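Non-structural polyprotein (Sindbis virus, PDB 4GUA) is a viral replication precursor whose nsP2 portion is a cysteine protease, probably cutting the polyprotein, and whose nsP3 portion carries a macro domain and a zinc-binding domain. Local coordinates at residues A[153-158]-A[328-333]; A[268-273]-A[301-306]. All blocks are in the same frame, centred on the assembly; numbering follows the deposited sequence.

Contact 1 of 2, residues A[153-158]-A[328-333]; sequences PHALVP and VISSVY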
loop_
_atom_site.group_PDB
_atom_site.type_symbol
_atom_site.label_atom_id
_atom_site.label_comp_id
_atom_site.label_asym_id
_atom_site.label_seq_id
_atom_site.Cartn_x
_atom_site.Cartn_y
_atom_site.Cartn_z
ATOM N N PRO A 153 0.228 -7.977 2.347
ATOM C CA PRO A 153 -0.122 -6.728 3.027
ATOM C C PRO A 153 -1.140 -6.948 4.143
ATOM O O PRO A 153 -1.244 -6.122 5.051
ATOM C CB PRO A 153 -0.730 -5.875 1.911
ATOM C CG PRO A 153 -1.217 -6.848 0.893
ATOM C CD PRO A 153 -0.305 -8.037 0.973
ATOM N N HIS A 154 -1.879 -8.051 4.079
ATOM C CA HIS A 154 -2.908 -8.332 5.074
ATOM C C HIS A 154 -3.204 -9.830 5.146
ATOM O O HIS A 154 -2.829 -10.593 4.258
ATOM C CB HIS A 154 -4.191 -7.551 4.761
ATOM C CG HIS A 154 -4.859 -7.962 3.483
ATOM N ND1 HIS A 154 -5.546 -9.150 3.352
ATOM C CD2 HIS A 154 -4.948 -7.343 2.282
ATOM C CE1 HIS A 154 -6.028 -9.246 2.127
ATOM N NE2 HIS A 154 -5.682 -8.163 1.458
ATOM N N ALA A 155 -3.880 -10.237 6.214
ATOM C CA ALA A 155 -4.229 -11.635 6.437
ATOM C C ALA A 155 -5.217 -12.153 5.396
ATOM O O ALA A 155 -5.917 -11.380 4.749
ATOM C CB ALA A 155 -4.822 -11.796 7.829
ATOM N N LEU A 156 -5.280 -13.472 5.256
ATOM C CA LEU A 156 -6.255 -14.105 4.382
ATOM C C LEU A 156 -7.150 -14.980 5.250
ATOM O O LEU A 156 -6.811 -15.271 6.400
ATOM C CB LEU A 156 -5.554 -14.980 3.348
ATOM C CG LEU A 156 -4.415 -14.357 2.549
ATOM C CD1 LEU A 156 -3.889 -15.379 1.558
ATOM C CD2 LEU A 156 -4.859 -13.094 1.839
ATOM N N VAL A 157 -8.296 -15.393 4.720
ATOM C CA VAL A 157 -9.212 -16.218 5.482
ATOM C C VAL A 157 -8.774 -17.653 5.276
ATOM O O VAL A 157 -8.528 -18.069 4.146
ATOM C CB VAL A 157 -10.665 -16.055 5.005
ATOM C CG1 VAL A 157 -11.043 -14.584 4.956
ATOM C CG2 VAL A 157 -10.848 -16.690 3.641
ATOM N N PRO A 158 -8.681 -18.421 6.367
ATOM C CA PRO A 158 -8.248 -19.816 6.218
ATOM C C PRO A 158 -9.193 -20.629 5.334
ATOM O O PRO A 158 -8.754 -21.262 4.366
ATOM C CB PRO A 158 -8.282 -20.354 7.651
ATOM C CG PRO A 158 -9.151 -19.401 8.424
ATOM C CD PRO A 158 -9.054 -18.076 7.750
ATOM N N VAL A 328 -6.168 -2.169 8.984
ATOM C CA VAL A 328 -7.623 -2.228 9.031
ATOM C C VAL A 328 -8.176 -3.509 8.417
ATOM O O VAL A 328 -8.859 -4.284 9.078
ATOM C CB VAL A 328 -8.217 -1.047 8.260
ATOM C CG1 VAL A 328 -9.712 -1.234 8.063
ATOM C CG2 VAL A 328 -7.921 0.248 8.980
ATOM N N ILE A 329 -7.873 -3.722 7.143
ATOM C CA ILE A 329 -8.349 -4.892 6.423
ATOM C C ILE A 329 -7.975 -6.170 7.160
ATOM O O ILE A 329 -8.808 -7.053 7.346
ATOM C CB ILE A 329 -7.749 -4.950 5.012
ATOM C CG1 ILE A 329 -8.413 -3.903 4.121
ATOM C CG2 ILE A 329 -7.915 -6.341 4.415
ATOM C CD1 ILE A 329 -7.856 -3.845 2.716
ATOM N N SER A 330 -6.717 -6.261 7.577
ATOM C CA SER A 330 -6.209 -7.470 8.209
ATOM C C SER A 330 -6.944 -7.754 9.519
ATOM O O SER A 330 -7.303 -8.897 9.819
ATOM C CB SER A 330 -4.712 -7.343 8.468
ATOM O OG SER A 330 -4.192 -8.587 8.889
ATOM N N SER A 331 -7.164 -6.707 10.302
ATOM C CA SER A 331 -7.843 -6.863 11.573
ATOM C C SER A 331 -9.280 -7.322 11.350
ATOM O O SER A 331 -9.778 -8.175 12.082
ATOM C CB SER A 331 -7.799 -5.555 12.359
ATOM O OG SER A 331 -6.459 -5.207 12.679
ATOM N N VAL A 332 -9.937 -6.781 10.330
ATOM C CA VAL A 332 -11.312 -7.173 10.021
ATOM C C VAL A 332 -11.395 -8.658 9.659
ATOM O O VAL A 332 -12.264 -9.387 10.151
ATOM C CB VAL A 332 -11.894 -6.349 8.863
ATOM C CG1 VAL A 332 -13.240 -6.907 8.460
ATOM C CG2 VAL A 332 -12.026 -4.892 9.261
ATOM N N TYR A 333 -10.486 -9.101 8.801
ATOM C CA TYR A 333 -10.445 -10.495 8.396
ATOM C C TYR A 333 -10.177 -11.405 9.588
ATOM O O TYR A 333 -10.574 -12.570 9.587
ATOM C CB TYR A 333 -9.367 -10.713 7.336
ATOM C CG TYR A 333 -9.803 -10.415 5.930
ATOM C CD1 TYR A 333 -11.031 -10.862 5.455
ATOM C CD2 TYR A 333 -8.981 -9.696 5.067
ATOM C CE1 TYR A 333 -11.434 -10.598 4.156
ATOM C CE2 TYR A 333 -9.373 -9.423 3.766
ATOM C CZ TYR A 333 -10.597 -9.880 3.318
ATOM O OH TYR A 333 -10.991 -9.619 2.035
#

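Contact 2 of 2, residues A[268-273]-A[301-306]; sequences KSYGYA and SNTEMY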
loop_
_atom_site.group_PDB
_atom_site.type_symbol
_atom_site.label_atom_id
_atom_site.label_comp_id
_atom_site.label_asym_id
_atom_site.label_seq_id
_atom_site.Cartn_x
_atom_site.Cartn_y
_atom_site.Cartn_z
ATOM N N LYS A 268 -16.490 -3.144 -4.074
ATOM C CA LYS A 268 -16.309 -4.462 -3.488
ATOM C C LYS A 268 -14.967 -5.085 -3.907
ATOM O O LYS A 268 -14.584 -5.066 -5.083
ATOM C CB LYS A 268 -17.469 -5.377 -3.886
ATOM C CG LYS A 268 -17.218 -6.838 -3.563
ATOM C CD LYS A 268 -18.386 -7.723 -3.953
ATOM C CE LYS A 268 -19.616 -7.465 -3.098
ATOM N NZ LYS A 268 -20.737 -8.366 -3.489
ATOM N N SER A 269 -14.260 -5.635 -2.925
ATOM C CA SER A 269 -12.997 -6.312 -3.165
ATOM C C SER A 269 -12.846 -7.483 -2.216
ATOM O O SER A 269 -13.638 -7.674 -1.306
ATOM C CB SER A 269 -11.810 -5.367 -2.961
ATOM O OG SER A 269 -11.496 -5.222 -1.582
ATOM N N TYR A 270 -11.840 -8.294 -2.490
ATOM C CA TYR A 270 -11.394 -9.363 -1.609
ATOM C C TYR A 270 -10.126 -8.967 -0.832
ATOM O O TYR A 270 -9.408 -9.809 -0.308
ATOM C CB TYR A 270 -11.318 -10.662 -2.403
ATOM C CG TYR A 270 -12.650 -10.877 -3.097
ATOM C CD1 TYR A 270 -13.671 -11.586 -2.476
ATOM C CD2 TYR A 270 -12.914 -10.301 -4.338
ATOM C CE1 TYR A 270 -14.900 -11.753 -3.086
ATOM C CE2 TYR A 270 -14.145 -10.465 -4.961
ATOM C CZ TYR A 270 -15.134 -11.188 -4.327
ATOM O OH TYR A 270 -16.361 -11.354 -4.931
ATOM N N GLY A 271 -9.814 -7.676 -0.858
ATOM C CA GLY A 271 -8.570 -7.159 -0.318
ATOM C C GLY A 271 -7.673 -6.918 -1.511
ATOM O O GLY A 271 -8.134 -7.037 -2.650
ATOM N N TYR A 272 -6.421 -6.542 -1.279
ATOM C CA TYR A 272 -5.424 -6.655 -2.333
ATOM C C TYR A 272 -4.290 -7.567 -1.868
ATOM O O TYR A 272 -3.244 -7.094 -1.421
ATOM C CB TYR A 272 -4.861 -5.258 -2.590
ATOM C CG TYR A 272 -4.641 -4.490 -1.293
ATOM C CD1 TYR A 272 -5.694 -3.846 -0.652
ATOM C CD2 TYR A 272 -3.387 -4.442 -0.694
ATOM C CE1 TYR A 272 -5.494 -3.163 0.537
ATOM C CE2 TYR A 272 -3.182 -3.762 0.487
ATOM C CZ TYR A 272 -4.234 -3.125 1.101
ATOM O OH TYR A 272 -4.013 -2.446 2.284
ATOM N N ALA A 273 -4.415 -8.860 -2.115
ATOM C CA ALA A 273 -3.415 -9.787 -1.607
ATOM C C ALA A 273 -2.243 -9.877 -2.567
ATOM O O ALA A 273 -1.086 -9.887 -2.162
ATOM C CB ALA A 273 -4.024 -11.157 -1.364
ATOM N N SER A 301 -19.851 -13.290 1.476
ATOM C CA SER A 301 -18.817 -14.246 1.849
ATOM C C SER A 301 -17.848 -13.627 2.835
ATOM O O SER A 301 -17.829 -12.410 3.028
ATOM C CB SER A 301 -18.058 -14.725 0.611
ATOM O OG SER A 301 -17.145 -13.740 0.157
ATOM N N ASN A 302 -17.020 -14.466 3.441
ATOM C CA ASN A 302 -16.093 -13.993 4.460
ATOM C C ASN A 302 -14.833 -13.360 3.871
ATOM O O ASN A 302 -14.061 -12.726 4.595
ATOM C CB ASN A 302 -15.735 -15.126 5.422
ATOM C CG ASN A 302 -15.121 -16.316 4.724
ATOM O OD1 ASN A 302 -15.274 -16.495 3.518
ATOM N ND2 ASN A 302 -14.460 -17.166 5.493
ATOM N N THR A 303 -14.613 -13.549 2.572
ATOM C CA THR A 303 -13.505 -12.892 1.883
ATOM C C THR A 303 -13.883 -11.523 1.308
ATOM O O THR A 303 -13.002 -10.742 0.940
ATOM C CB THR A 303 -12.955 -13.751 0.733
ATOM O OG1 THR A 303 -13.993 -14.006 -0.219
ATOM C CG2 THR A 303 -12.388 -15.067 1.258
ATOM N N GLU A 304 -15.179 -11.230 1.218
ATOM C CA GLU A 304 -15.627 -9.953 0.656
ATOM C C GLU A 304 -15.283 -8.777 1.570
ATOM O O GLU A 304 -15.482 -8.832 2.779
ATOM C CB GLU A 304 -17.127 -9.981 0.358
ATOM C CG GLU A 304 -17.449 -10.638 -0.974
ATOM C CD GLU A 304 -18.904 -10.504 -1.374
ATOM O OE1 GLU A 304 -19.678 -9.933 -0.582
ATOM O OE2 GLU A 304 -19.267 -10.969 -2.481
ATOM N N MET A 305 -14.734 -7.729 0.972
ATOM C CA MET A 305 -14.320 -6.534 1.691
ATOM C C MET A 305 -14.665 -5.330 0.832
ATOM O O MET A 305 -14.215 -5.237 -0.304
ATOM C CB MET A 305 -12.810 -6.577 1.923
ATOM C CG MET A 305 -12.259 -5.477 2.808
ATOM S SD MET A 305 -12.730 -5.692 4.532
ATOM C CE MET A 305 -11.887 -7.221 4.946
ATOM N N TYR A 306 -15.454 -4.406 1.356
ATOM C CA TYR A 306 -15.708 -3.167 0.637
ATOM C C TYR A 306 -14.620 -2.159 0.963
ATOM O O TYR A 306 -14.347 -1.892 2.130
ATOM C CB TYR A 306 -17.071 -2.582 0.985
ATOM C CG TYR A 306 -18.265 -3.334 0.429
ATOM C CD1 TYR A 306 -18.645 -3.206 -0.900
ATOM C CD2 TYR A 306 -19.032 -4.150 1.251
ATOM C CE1 TYR A 306 -19.753 -3.890 -1.399
ATOM C CE2 TYR A 306 -20.132 -4.834 0.768
ATOM C CZ TYR A 306 -20.495 -4.705 -0.554
ATOM O OH TYR A 306 -21.603 -5.397 -1.009
#

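Contact 1 of 2, residues A[153-158]-A[328-333]
The imidazole of H154 receives the I329 methyl CG2 over one face, 3.7 Å from the ring centroid, a CH-pi contact only 16° off the normal. Y272 adds an edge-to-face ring pair, and the Y333 ring meets the imidazole obliquely, with H154 CE1 and Y333 CE2 3.7 Å apart. The contact illustrates a loop laid across a helix: residues 153-158 of the peptidase C9 region run over helix 323-333, which follows the final strand of the methyltransferase-like sheet. The imidazole is also tied to its own chain. With CG between the backbone N and the carbonyl carbon (chi1 65°), the ring folds back and ND1 donates, in the ring plane, to A155 O at 2.7 Å. That same carbonyl comes up obliquely to Y333, its O lying 3.5 Å from CD2. Farther along, V157 CG1 packs on the tyrosine at CD1, 3.8 Å away. The hydroxyl of Y333 finds its partner in T303. Between these two segments a single hydrogen bond forms: A155 N-H donates to S330 OG over 3.2 Å, the hydroxyl standing anti to its own backbone N (chi1 -171°).

Contact 2 of 2, residues A[268-273]-A[301-306]
K268 and S269 run antiparallel to M305 and Y306, K268 facing Y306 as a non-hydrogen-bonded pair and S269 facing M305 as a hydrogen-bonded one. S269 N donates to M305 O at 2.7 Å, and M305 N returns a bond to S269 O. The M305 carbonyl takes a second donor, S269 OG at 3.0 Å, which reaches it from the opposite face of the carbonyl plane. The same hydroxyl accepts from G271 N, forming an ST turn where the strand ends. K268 and Y306 share a sheet face, K268 CE lying 3.5 Å from the Y306 hydroxyl, which bonds to N228. A bend at chi3 (-68°) turns the lysine toward E304, and NZ meets OE2 from above the carboxylate plane in a 3.2 Å salt bridge; OE1 accepts from S300 N. The Y270 ring runs alongside E304, CE1 to CG 3.5 Å, while T303 OG1, bonded to Q240, sits at the ring edge, 3.3 Å from CD1. At the backbone, Y270 CA makes a CA-H...O contact with T303 O, 3.3 Å away. Such pairing, with an antiparallel strand beside a parallel one, is the signature of the 3-2-1-4-5-7-6 sheet of class I methyltransferase-like folds.

Overall arrangement
The two contacts lie with centres 9 Å apart and show how one tyrosine can join the ends of two neighbouring sheet strands to the loop 153-158. Along the chain, contact 2 is nested within the loop closed by contact 1, and helix 323-333 is the next regular element after strand 305-312. From contact 1, Y333 OH reaches T303 O at 2.6 Å and, in a weaker bond, Y270 O at 2.8 Å, so it touches both segments of contact 2. P153 also touches Y272. H237 is shared by the two contacts: NE2 bonds to Y270 O and its ring stands edge-to-face with that of Y333. A sulfate, probably from crystallisation, sits about 5 Å from the Y270 side chain. The zinc site belongs to neither contact.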